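Local atomic coordinates of fimbrial subunit type 1 (Actinomyces oris, PDB entry 3UXF), a protein that forms the shaft of the type 1 fimbriae on the surface of this Gram-positive oral bacterium as their major pilin subunit. Residues A[42-48]-A[172-178]; A[83-89]-A[134-139]; A[189-195]-A[426-432]; A[231-235]-A[263-269]. All blocks are in the same frame, centred on the assembly; numbering follows the deposited sequence.

Contact 1: residues A[42-48]-A[172-178]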
# COMPACT_ATOMS: atom_id res chain seq x y z
N ALA A 42 25.59 -37.23 3.79
CA ALA A 42 25.70 -35.81 3.40
C ALA A 42 24.31 -35.22 3.44
O ALA A 42 23.33 -35.89 3.11
CB ALA A 42 26.29 -35.67 1.99
N THR A 43 24.24 -33.95 3.86
CA THR A 43 22.95 -33.25 3.91
C THR A 43 23.10 -31.86 3.36
O THR A 43 24.19 -31.29 3.38
CB THR A 43 22.43 -33.12 5.35
OG1 THR A 43 23.46 -32.57 6.19
CG2 THR A 43 21.94 -34.48 5.92
N THR A 44 21.98 -31.27 2.91
CA THR A 44 21.95 -29.83 2.64
C THR A 44 20.59 -29.30 3.06
O THR A 44 19.62 -30.06 3.13
CB THR A 44 22.19 -29.46 1.14
OG1 THR A 44 21.19 -30.06 0.34
CG2 THR A 44 23.59 -29.95 0.64
N LEU A 45 20.54 -27.99 3.35
CA LEU A 45 19.28 -27.33 3.69
C LEU A 45 19.23 -26.07 2.85
O LEU A 45 20.11 -25.25 2.97
CB LEU A 45 19.25 -26.96 5.17
CG LEU A 45 18.05 -26.08 5.54
CD1 LEU A 45 16.73 -26.77 5.23
CD2 LEU A 45 18.15 -25.66 7.02
N THR A 46 18.20 -25.91 2.02
CA THR A 46 18.10 -24.74 1.14
C THR A 46 16.84 -23.99 1.52
O THR A 46 15.74 -24.53 1.41
CB THR A 46 18.03 -25.18 -0.32
OG1 THR A 46 19.23 -25.89 -0.64
CG2 THR A 46 17.97 -23.95 -1.25
N VAL A 47 17.00 -22.77 2.02
CA VAL A 47 15.86 -21.94 2.42
C VAL A 47 15.58 -20.94 1.29
O VAL A 47 16.49 -20.26 0.85
CB VAL A 47 16.22 -21.19 3.73
CG1 VAL A 47 15.02 -20.36 4.28
CG2 VAL A 47 16.68 -22.20 4.80
N HIS A 48 14.33 -20.92 0.81
CA HIS A 48 13.95 -20.06 -0.31
C HIS A 48 13.24 -18.82 0.26
O HIS A 48 12.15 -18.95 0.82
CB HIS A 48 12.99 -20.81 -1.22
CG HIS A 48 13.62 -21.96 -1.95
ND1 HIS A 48 13.86 -21.95 -3.31
CD2 HIS A 48 14.08 -23.16 -1.50
CE1 HIS A 48 14.44 -23.08 -3.66
NE2 HIS A 48 14.58 -23.83 -2.58
N TYR A 172 17.64 -36.15 2.08
CA TYR A 172 18.72 -35.50 2.83
C TYR A 172 19.06 -34.11 2.31
O TYR A 172 19.89 -33.42 2.89
CB TYR A 172 19.97 -36.38 2.82
CG TYR A 172 19.82 -37.69 3.56
CD1 TYR A 172 20.23 -37.82 4.88
CD2 TYR A 172 19.28 -38.80 2.93
CE1 TYR A 172 20.10 -39.02 5.55
CE2 TYR A 172 19.15 -40.00 3.60
CZ TYR A 172 19.56 -40.10 4.91
OH TYR A 172 19.43 -41.29 5.58
N ASN A 173 18.42 -33.70 1.22
CA ASN A 173 18.64 -32.38 0.65
C ASN A 173 17.32 -31.64 0.69
O ASN A 173 16.55 -31.67 -0.26
CB ASN A 173 19.16 -32.50 -0.78
CG ASN A 173 20.48 -33.25 -0.85
OD1 ASN A 173 20.54 -34.38 -1.33
ND2 ASN A 173 21.54 -32.63 -0.35
N VAL A 174 17.05 -31.03 1.84
CA VAL A 174 15.76 -30.43 2.10
C VAL A 174 15.65 -28.98 1.63
O VAL A 174 16.56 -28.18 1.81
CB VAL A 174 15.42 -30.51 3.60
CG1 VAL A 174 14.09 -29.85 3.89
CG2 VAL A 174 15.40 -31.97 4.04
N HIS A 175 14.51 -28.67 1.02
CA HIS A 175 14.21 -27.33 0.56
C HIS A 175 13.01 -26.83 1.34
O HIS A 175 12.01 -27.52 1.45
CB HIS A 175 13.89 -27.33 -0.93
CG HIS A 175 15.09 -27.55 -1.80
ND1 HIS A 175 15.68 -26.54 -2.53
CD2 HIS A 175 15.81 -28.67 -2.05
CE1 HIS A 175 16.72 -27.02 -3.19
NE2 HIS A 175 16.82 -28.31 -2.92
N VAL A 176 13.12 -25.63 1.88
CA VAL A 176 12.03 -25.05 2.65
C VAL A 176 11.67 -23.66 2.15
O VAL A 176 12.54 -22.88 1.77
CB VAL A 176 12.34 -25.01 4.16
CG1 VAL A 176 12.36 -26.41 4.73
CG2 VAL A 176 13.67 -24.32 4.40
N TYR A 177 10.37 -23.37 2.13
CA TYR A 177 9.86 -22.07 1.72
C TYR A 177 9.13 -21.46 2.90
O TYR A 177 7.93 -21.66 3.06
CB TYR A 177 8.92 -22.22 0.52
CG TYR A 177 9.56 -22.83 -0.70
CD1 TYR A 177 9.95 -22.04 -1.77
CD2 TYR A 177 9.80 -24.20 -0.78
CE1 TYR A 177 10.54 -22.60 -2.89
CE2 TYR A 177 10.39 -24.76 -1.89
CZ TYR A 177 10.76 -23.96 -2.94
OH TYR A 177 11.35 -24.51 -4.05
N PRO A 178 9.86 -20.72 3.73
CA PRO A 178 9.29 -20.15 4.95
C PRO A 178 8.17 -19.15 4.68
O PRO A 178 8.12 -18.52 3.63
CB PRO A 178 10.48 -19.46 5.61
CG PRO A 178 11.45 -19.23 4.51
CD PRO A 178 11.27 -20.34 3.54
O HOH W 1 18.79 -28.61 -0.03
O HOH W 2 9.21 -18.57 1.19
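H48 NE2 meets H175 ND1 at 2.9 Å, a nearly straight hydrogen bond (177°) with either nitrogen a possible donor. The two imidazoles meet rim to rim, and the Y177 ring lies under one face of H48 as an offset stack, centroids 4.1 Å apart. In both histidines CG lies beside the backbone N (chi1 -68° in H48), which brings the rims together. H175 is covered on one face by T46 CB, a CH-pi contact 3.8 Å from the ring centroid. Further along the same face, N173 ND2 donates to T44 OG1 (2.7 Å), close to its amide plane. One water joins that oxygen to T46 OG1 and V174 O. On the face of L45, V47, V174 and V176 the contacts are apolar, the closest being V47 CG2 to V176 CG2 at 3.7 Å. Between the two faces runs the backbone ladder, for example T46 N to V174 O at 2.8 Å. Farther out, Y177 OH is fixed by D66 N, and T43, near a bound calcium ion, bonds to T133. With strand axes 14° from parallel, 44-48 and 170-176 form the parallel centre of an otherwise antiparallel sheet in the N-terminal pilin domain, a beta sandwich.

Contact 2: residues A[83-89]-A[134-139]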
# COMPACT_ATOMS: atom_id res chain seq x y z
N LYS A 83 21.33 -26.28 15.66
CA LYS A 83 21.03 -27.70 15.85
C LYS A 83 20.35 -27.96 17.19
O LYS A 83 20.73 -27.37 18.20
CB LYS A 83 22.30 -28.56 15.75
CG LYS A 83 22.01 -30.06 15.63
CD LYS A 83 23.32 -30.85 15.34
CE LYS A 83 23.42 -32.16 16.12
NZ LYS A 83 22.35 -33.15 15.92
N LEU A 84 19.32 -28.80 17.17
CA LEU A 84 18.58 -29.10 18.40
C LEU A 84 19.17 -30.34 19.02
O LEU A 84 19.78 -31.18 18.33
CB LEU A 84 17.10 -29.30 18.12
CG LEU A 84 16.41 -28.11 17.44
CD1 LEU A 84 14.92 -28.34 17.37
CD2 LEU A 84 16.73 -26.78 18.15
N ASN A 85 19.00 -30.46 20.34
CA ASN A 85 19.55 -31.60 21.06
C ASN A 85 18.59 -32.78 21.01
O ASN A 85 18.00 -33.19 22.03
CB ASN A 85 19.82 -31.19 22.50
CG ASN A 85 21.04 -30.29 22.62
OD1 ASN A 85 21.07 -29.35 23.43
ND2 ASN A 85 22.07 -30.57 21.82
N VAL A 86 18.41 -33.29 19.80
CA VAL A 86 17.69 -34.54 19.57
C VAL A 86 18.53 -35.37 18.62
O VAL A 86 19.19 -34.85 17.71
CB VAL A 86 16.27 -34.34 18.96
CG1 VAL A 86 15.32 -33.67 19.97
CG2 VAL A 86 16.36 -33.56 17.66
N ASP A 87 18.56 -36.67 18.86
CA ASP A 87 19.36 -37.54 18.01
C ASP A 87 18.44 -38.22 17.00
O ASP A 87 17.69 -39.13 17.35
CB ASP A 87 20.04 -38.61 18.90
CG ASP A 87 20.97 -39.53 18.13
OD1 ASP A 87 20.92 -39.56 16.89
OD2 ASP A 87 21.79 -40.23 18.80
N LEU A 88 18.50 -37.78 15.73
CA LEU A 88 17.54 -38.30 14.76
C LEU A 88 18.00 -39.66 14.20
O LEU A 88 17.34 -40.24 13.31
CB LEU A 88 17.30 -37.29 13.63
CG LEU A 88 16.55 -36.01 14.08
CD1 LEU A 88 16.11 -35.27 12.82
CD2 LEU A 88 15.34 -36.35 14.94
N THR A 89 19.10 -40.18 14.72
CA THR A 89 19.44 -41.56 14.40
C THR A 89 18.76 -42.52 15.37
O THR A 89 19.01 -43.73 15.31
CB THR A 89 20.97 -41.83 14.36
OG1 THR A 89 21.50 -41.81 15.69
CG2 THR A 89 21.70 -40.81 13.51
N GLU A 134 24.37 -31.48 9.48
CA GLU A 134 24.50 -32.91 9.67
C GLU A 134 23.11 -33.47 9.92
O GLU A 134 22.14 -32.71 10.03
CB GLU A 134 25.44 -33.22 10.84
CG GLU A 134 24.98 -32.67 12.16
CD GLU A 134 26.03 -32.81 13.26
OE1 GLU A 134 26.15 -33.91 13.83
OE2 GLU A 134 26.71 -31.80 13.56
N VAL A 135 23.00 -34.80 9.94
CA VAL A 135 21.73 -35.43 10.29
C VAL A 135 21.26 -34.93 11.64
O VAL A 135 21.99 -35.00 12.67
CB VAL A 135 21.86 -36.97 10.30
CG1 VAL A 135 20.65 -37.62 10.93
CG2 VAL A 135 22.02 -37.46 8.85
N GLY A 136 20.05 -34.40 11.67
CA GLY A 136 19.49 -33.88 12.90
C GLY A 136 18.40 -32.85 12.67
O GLY A 136 18.01 -32.60 11.54
N ALA A 137 17.92 -32.26 13.75
CA ALA A 137 16.87 -31.25 13.67
C ALA A 137 17.45 -29.86 13.89
O ALA A 137 18.36 -29.68 14.70
CB ALA A 137 15.77 -31.54 14.67
N TYR A 138 16.92 -28.88 13.17
CA TYR A 138 17.41 -27.52 13.27
C TYR A 138 16.30 -26.50 13.45
O TYR A 138 15.23 -26.62 12.85
CB TYR A 138 18.20 -27.14 12.02
CG TYR A 138 19.52 -27.84 11.88
CD1 TYR A 138 20.70 -27.22 12.26
CD2 TYR A 138 19.59 -29.13 11.36
CE1 TYR A 138 21.91 -27.86 12.14
CE2 TYR A 138 20.80 -29.77 11.24
CZ TYR A 138 21.95 -29.14 11.63
OH TYR A 138 23.16 -29.78 11.50
N LEU A 139 16.57 -25.50 14.28
CA LEU A 139 15.67 -24.38 14.43
C LEU A 139 16.20 -23.33 13.47
O LEU A 139 17.37 -22.95 13.53
CB LEU A 139 15.71 -23.85 15.87
CG LEU A 139 14.76 -22.70 16.19
CD1 LEU A 139 13.33 -23.11 15.94
CD2 LEU A 139 14.95 -22.26 17.63
O HOH W 3 19.57 -32.73 15.98
O HOH W 4 20.76 -36.16 14.96
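K83 lies across Y138 where strands 78-84 and 136-144 pair antiparallel in a sheet of the N-terminal pilin domain; the two residues form a non-hydrogen-bonded pair. K83 CG sits over one face of the phenol ring, toward its rim, while CB touches CE1 at 3.7 Å. CG stands anti to the backbone N (chi1 -167°), which carries the aliphatic chain along the ring before it bends at its last two torsions. There K83 crosses E134 at about a right angle; NZ and OE1 of E134 remain 4.4 Å apart, beyond a salt bridge. Away from the K83-Y138 pair, A137 CB points toward 83-89 and packs against V86 CG2 at 3.7 Å, and L88 CD1 reaches the G136 backbone, 3.3 Å from its carbonyl carbon. L97 of helix 91-99 covers both L88 and A137. L84 CD2 extends the apolar patch to L139 CB. The strands part after the bond from L84 N to A137 O (2.8 Å, 168°), and water fills in for further direct pairing: one molecule spans L88 N and V135 O. A second is gripped by four bonds, accepting from K83 NZ and A137 N and donating to L84 O and V86 O, each at 2.8 Å.

Contact 3: residues A[189-195]-A[426-432]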
# COMPACT_ATOMS: atom_id res chain seq x y z
N VAL A 189 -6.37 5.02 -1.53
CA VAL A 189 -6.82 6.41 -1.57
C VAL A 189 -8.26 6.43 -2.05
O VAL A 189 -8.65 5.64 -2.92
CB VAL A 189 -5.93 7.28 -2.48
CG1 VAL A 189 -5.96 6.78 -3.93
CG2 VAL A 189 -6.36 8.75 -2.46
N THR A 190 -9.07 7.31 -1.46
CA THR A 190 -10.41 7.51 -1.96
C THR A 190 -10.49 8.94 -2.45
O THR A 190 -10.43 9.87 -1.65
CB THR A 190 -11.45 7.32 -0.83
OG1 THR A 190 -11.32 5.99 -0.29
CG2 THR A 190 -12.86 7.48 -1.38
N ASP A 191 -10.55 9.12 -3.77
CA ASP A 191 -10.67 10.45 -4.35
C ASP A 191 -11.78 10.52 -5.35
O ASP A 191 -11.93 11.51 -6.03
CB ASP A 191 -9.34 10.86 -4.99
CG ASP A 191 -8.82 9.83 -5.98
OD1 ASP A 191 -9.65 9.06 -6.47
OD2 ASP A 191 -7.60 9.74 -6.21
N LYS A 192 -12.62 9.48 -5.39
CA LYS A 192 -13.88 9.63 -6.15
C LYS A 192 -14.70 10.88 -5.71
O LYS A 192 -15.29 11.56 -6.55
CB LYS A 192 -14.71 8.34 -6.07
CG LYS A 192 -15.95 8.36 -6.99
CD LYS A 192 -16.73 7.06 -6.90
CE LYS A 192 -15.99 5.93 -7.55
NZ LYS A 192 -16.76 4.61 -7.53
N PRO A 193 -14.73 11.20 -4.41
CA PRO A 193 -15.41 12.43 -3.96
C PRO A 193 -14.67 13.72 -4.28
O PRO A 193 -15.21 14.78 -3.95
CB PRO A 193 -15.47 12.27 -2.44
CG PRO A 193 -15.37 10.81 -2.21
CD PRO A 193 -14.42 10.31 -3.27
N ALA A 194 -13.51 13.64 -4.92
CA ALA A 194 -12.71 14.84 -5.17
C ALA A 194 -12.37 15.01 -6.67
O ALA A 194 -11.21 15.15 -7.05
CB ALA A 194 -11.41 14.77 -4.31
N PRO A 195 -13.40 15.13 -7.52
CA PRO A 195 -13.12 15.39 -8.93
C PRO A 195 -12.43 16.76 -9.11
O PRO A 195 -11.52 16.89 -9.92
CB PRO A 195 -14.51 15.38 -9.58
CG PRO A 195 -15.49 15.69 -8.43
CD PRO A 195 -14.84 15.01 -7.23
N ARG A 426 -9.75 15.73 -11.72
CA ARG A 426 -9.24 14.37 -11.58
C ARG A 426 -9.57 13.57 -12.83
O ARG A 426 -10.65 13.70 -13.39
CB ARG A 426 -9.84 13.69 -10.35
CG ARG A 426 -8.91 12.72 -9.64
CD ARG A 426 -9.67 11.54 -9.05
NE ARG A 426 -10.49 10.90 -10.08
CZ ARG A 426 -11.81 10.92 -10.10
NH1 ARG A 426 -12.49 11.52 -9.14
NH2 ARG A 426 -12.46 10.33 -11.10
N ALA A 427 -8.63 12.74 -13.27
CA ALA A 427 -8.83 11.93 -14.47
C ALA A 427 -10.08 11.08 -14.34
O ALA A 427 -10.34 10.50 -13.29
CB ALA A 427 -7.62 11.06 -14.72
N ASN A 428 -10.86 11.00 -15.41
CA ASN A 428 -12.06 10.17 -15.42
C ASN A 428 -11.70 8.69 -15.40
O ASN A 428 -12.48 7.86 -14.94
CB ASN A 428 -12.92 10.45 -16.66
CG ASN A 428 -13.42 11.88 -16.71
OD1 ASN A 428 -12.85 12.73 -17.37
ND2 ASN A 428 -14.52 12.14 -16.01
N ASP A 429 -10.52 8.37 -15.92
CA ASP A 429 -10.10 6.98 -16.04
C ASP A 429 -9.07 6.54 -15.01
O ASP A 429 -8.43 5.51 -15.18
CB ASP A 429 -9.59 6.70 -17.45
CG ASP A 429 -8.34 7.49 -17.79
OD1 ASP A 429 -7.98 8.39 -17.02
OD2 ASP A 429 -7.72 7.19 -18.83
N TYR A 430 -8.91 7.31 -13.94
CA TYR A 430 -8.01 6.94 -12.86
C TYR A 430 -8.61 7.49 -11.59
O TYR A 430 -8.66 8.69 -11.38
CB TYR A 430 -6.60 7.49 -13.09
CG TYR A 430 -5.51 6.72 -12.39
CD1 TYR A 430 -4.67 5.87 -13.10
CD2 TYR A 430 -5.31 6.84 -11.02
CE1 TYR A 430 -3.67 5.16 -12.46
CE2 TYR A 430 -4.31 6.14 -10.38
CZ TYR A 430 -3.49 5.30 -11.10
OH TYR A 430 -2.50 4.60 -10.47
N VAL A 431 -9.09 6.59 -10.74
CA VAL A 431 -9.79 6.99 -9.54
C VAL A 431 -9.55 5.99 -8.43
O VAL A 431 -9.35 4.80 -8.68
CB VAL A 431 -11.30 7.12 -9.81
CG1 VAL A 431 -11.87 5.79 -10.26
CG2 VAL A 431 -12.03 7.65 -8.59
N ASN A 432 -9.57 6.47 -7.19
CA ASN A 432 -9.37 5.62 -6.04
C ASN A 432 -8.10 4.78 -6.12
O ASN A 432 -8.05 3.67 -5.60
CB ASN A 432 -10.60 4.74 -5.79
CG ASN A 432 -11.79 5.54 -5.28
OD1 ASN A 432 -11.65 6.69 -4.86
ND2 ASN A 432 -12.97 4.94 -5.33
O HOH W 5 -6.56 2.98 -3.56
O HOH W 6 -15.38 11.14 -9.26
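The end of strand 185-190 and the type I turn D191-A194 dock on R426-N432, which contains the type I turn A427-Y430, in the prealbumin-like domain, joining two domains of the pilin. D191 and N432 bond reciprocally: N432 N donates to D191 OD1 on its syn side (2.7 Å, 163°), and D191 N returns a bond to N432 OD1 (2.9 Å). That amide oxygen also accepts from K192 N at 3.0 Å, tilted from the carbonyl plane. The D191 carboxylate is swung between its backbone N and carbonyl carbon (chi1 53°), which brings OD1 to N432 N, while OD2 is held by S351. R426 bends back over its own turn, where NE bonds to Y430 O. V431 CG2 lies 3.6 Å above the centre of the R426 guanidinium, over one face, and NH1 reaches D191 O only weakly. NH1 also donates to a water bridging to K192 O. The backbone closes the far end, R426 N to P195 O (2.8 Å). D191 OD1 stays 4.1 Å from R426 NE, well out of the guanidinium plane, so any attraction is probably only generally electrostatic. Directed bonds of the D191 carboxylate, the N432 amide and the backbone thus appear to set how the loops meet.

Contact 4: residues A[231-235]-A[263-269]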
# COMPACT_ATOMS: atom_id res chain seq x y z
N LYS A 231 4.06 17.58 0.36
CA LYS A 231 3.98 18.87 1.03
C LYS A 231 2.75 19.71 0.70
O LYS A 231 2.45 20.66 1.44
CB LYS A 231 5.23 19.68 0.76
CG LYS A 231 6.46 19.08 1.40
CD LYS A 231 7.45 20.18 1.73
CE LYS A 231 8.56 19.61 2.60
NZ LYS A 231 9.55 20.63 3.02
N ARG A 232 1.98 19.36 -0.33
CA ARG A 232 0.72 20.05 -0.59
C ARG A 232 -0.42 19.73 0.40
O ARG A 232 -1.40 20.45 0.45
CB ARG A 232 0.25 19.80 -2.02
CG ARG A 232 1.13 20.40 -3.07
CD ARG A 232 0.79 19.86 -4.46
NE ARG A 232 1.30 18.48 -4.61
CZ ARG A 232 1.37 17.82 -5.77
NH1 ARG A 232 0.95 18.39 -6.90
NH2 ARG A 232 1.83 16.55 -5.81
N ILE A 233 -0.27 18.66 1.21
CA ILE A 233 -1.27 18.28 2.20
C ILE A 233 -1.05 19.09 3.48
O ILE A 233 0.09 19.33 3.86
CB ILE A 233 -1.13 16.77 2.49
CG1 ILE A 233 -1.53 16.03 1.22
CG2 ILE A 233 -2.00 16.36 3.67
CD1 ILE A 233 -1.14 14.51 1.21
N LYS A 234 -2.14 19.50 4.11
CA LYS A 234 -2.07 20.21 5.39
C LYS A 234 -1.75 19.20 6.50
O LYS A 234 -2.63 18.49 6.98
CB LYS A 234 -3.37 20.95 5.68
CG LYS A 234 -3.68 22.08 4.72
CD LYS A 234 -4.90 22.85 5.22
CE LYS A 234 -5.28 23.97 4.25
NZ LYS A 234 -4.21 24.98 4.23
N LYS A 235 -0.50 19.14 6.91
CA LYS A 235 -0.16 18.09 7.89
C LYS A 235 -0.74 18.32 9.27
O LYS A 235 -0.88 17.38 10.06
CB LYS A 235 1.35 17.90 7.94
CG LYS A 235 2.07 18.98 8.74
CD LYS A 235 3.55 18.69 8.72
CE LYS A 235 4.31 19.28 9.90
NZ LYS A 235 4.44 20.76 9.73
N ALA A 263 5.72 16.02 11.34
CA ALA A 263 7.01 16.72 11.29
C ALA A 263 7.26 17.23 9.88
O ALA A 263 6.89 16.59 8.90
CB ALA A 263 8.15 15.81 11.75
N GLU A 264 7.94 18.38 9.79
CA GLU A 264 8.39 18.87 8.51
C GLU A 264 9.56 18.03 7.99
O GLU A 264 10.45 17.65 8.74
CB GLU A 264 8.84 20.32 8.67
CG GLU A 264 7.74 21.34 8.54
CD GLU A 264 8.00 22.24 7.36
OE1 GLU A 264 8.95 23.06 7.45
OE2 GLU A 264 7.30 22.11 6.33
N GLY A 265 9.58 17.79 6.69
CA GLY A 265 10.66 17.07 6.10
C GLY A 265 11.33 17.88 5.00
O GLY A 265 10.99 19.06 4.75
N LYS A 266 12.25 17.22 4.32
CA LYS A 266 13.06 17.87 3.31
C LYS A 266 12.27 18.07 2.03
O LYS A 266 12.07 19.20 1.60
CB LYS A 266 14.33 17.05 3.05
CG LYS A 266 15.26 17.55 1.96
CD LYS A 266 16.38 16.51 1.75
CE LYS A 266 17.43 16.93 0.73
NZ LYS A 266 16.93 16.90 -0.67
N ASP A 267 11.81 16.96 1.44
CA ASP A 267 11.06 17.00 0.20
C ASP A 267 9.61 16.58 0.42
O ASP A 267 8.79 16.64 -0.50
CB ASP A 267 11.67 16.06 -0.82
CG ASP A 267 13.04 16.55 -1.31
OD1 ASP A 267 13.27 17.76 -1.29
OD2 ASP A 267 13.86 15.69 -1.69
N HIS A 268 9.33 16.16 1.65
CA HIS A 268 8.00 15.70 2.04
C HIS A 268 7.81 16.13 3.47
O HIS A 268 8.77 16.53 4.14
CB HIS A 268 7.97 14.18 2.04
CG HIS A 268 8.38 13.58 0.74
ND1 HIS A 268 9.68 13.25 0.44
CD2 HIS A 268 7.64 13.23 -0.34
CE1 HIS A 268 9.73 12.72 -0.77
NE2 HIS A 268 8.51 12.70 -1.26
N ASN A 269 6.59 15.99 3.97
CA ASN A 269 6.39 16.00 5.41
C ASN A 269 6.03 14.61 5.87
O ASN A 269 6.05 13.67 5.06
CB ASN A 269 5.31 16.99 5.81
CG ASN A 269 5.67 18.40 5.41
OD1 ASN A 269 6.82 18.80 5.55
ND2 ASN A 269 4.70 19.15 4.88
O HOH W 7 6.15 16.80 -1.35
O HOH W 8 3.36 21.51 3.68
O HOH W 9 2.28 17.76 4.20
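K231 NZ donates to two carbonyl oxygens of the opposite loop, G265 O at 2.7 Å and K266 O at 3.2 Å. In both cases the nitrogen stands above the carbonyl plane, 35° out for G265 and 67° out for K266, so neither bond lies on a lone pair. E264 OE2, 4.3 Å from K231 NZ, is too far for a salt bridge. The lysine reaches this position with its chain extended beyond CG, laying CG against the backbone of H268 and passing CE within 3.5 Å of N269 OD1. The same OD1 has a donor of its own, G265 N, which approaches in the carbonyl plane on a lone pair. This bond spans the bend of the connection between strands 258-264 and 269-275, antiparallel neighbours in the sheet of the middle part of the chain; 231-235 belongs to the loop that follows strand 224-229, the other neighbour of 269-275. Across the divide the N269 amide works mostly through solvent. Its ND2 donates to a water that donates to I233 O, and more weakly to a second water bound to K231 O. A third water accepts from K231 N and donates to D267 O. K235 contributes chiefly carbon: CD packs on N269 CB at 3.8 Å, crossing it at about a right angle, and CE comes within 3.6 Å of A263 C. K235 NZ touches E264 CG but stays 4.6 Å from E264 OE2, opposite charges beyond a salt bridge.

Overall arrangement
Contacts 1 and 2 belong to the same N-terminal domain and touch, T43 and Y172 packing on E134 and V135; their centres are 14 Å apart. Contact 2 is the more buried and largely apolar, with water entering where its strands diverge, whereas contact 1 is a regular ladder with one apolar face and one polar, aromatic face. Contacts 3 and 4 lie beyond the chain's centre from contact 1, their own centres about 22 Å apart without touching. Neither contains a beta bridge between its segments: contact 3 joins loops of two domains through reciprocal amide and carboxylate bonds, and contact 4, the more exposed, relies on a lysine and bridging waters.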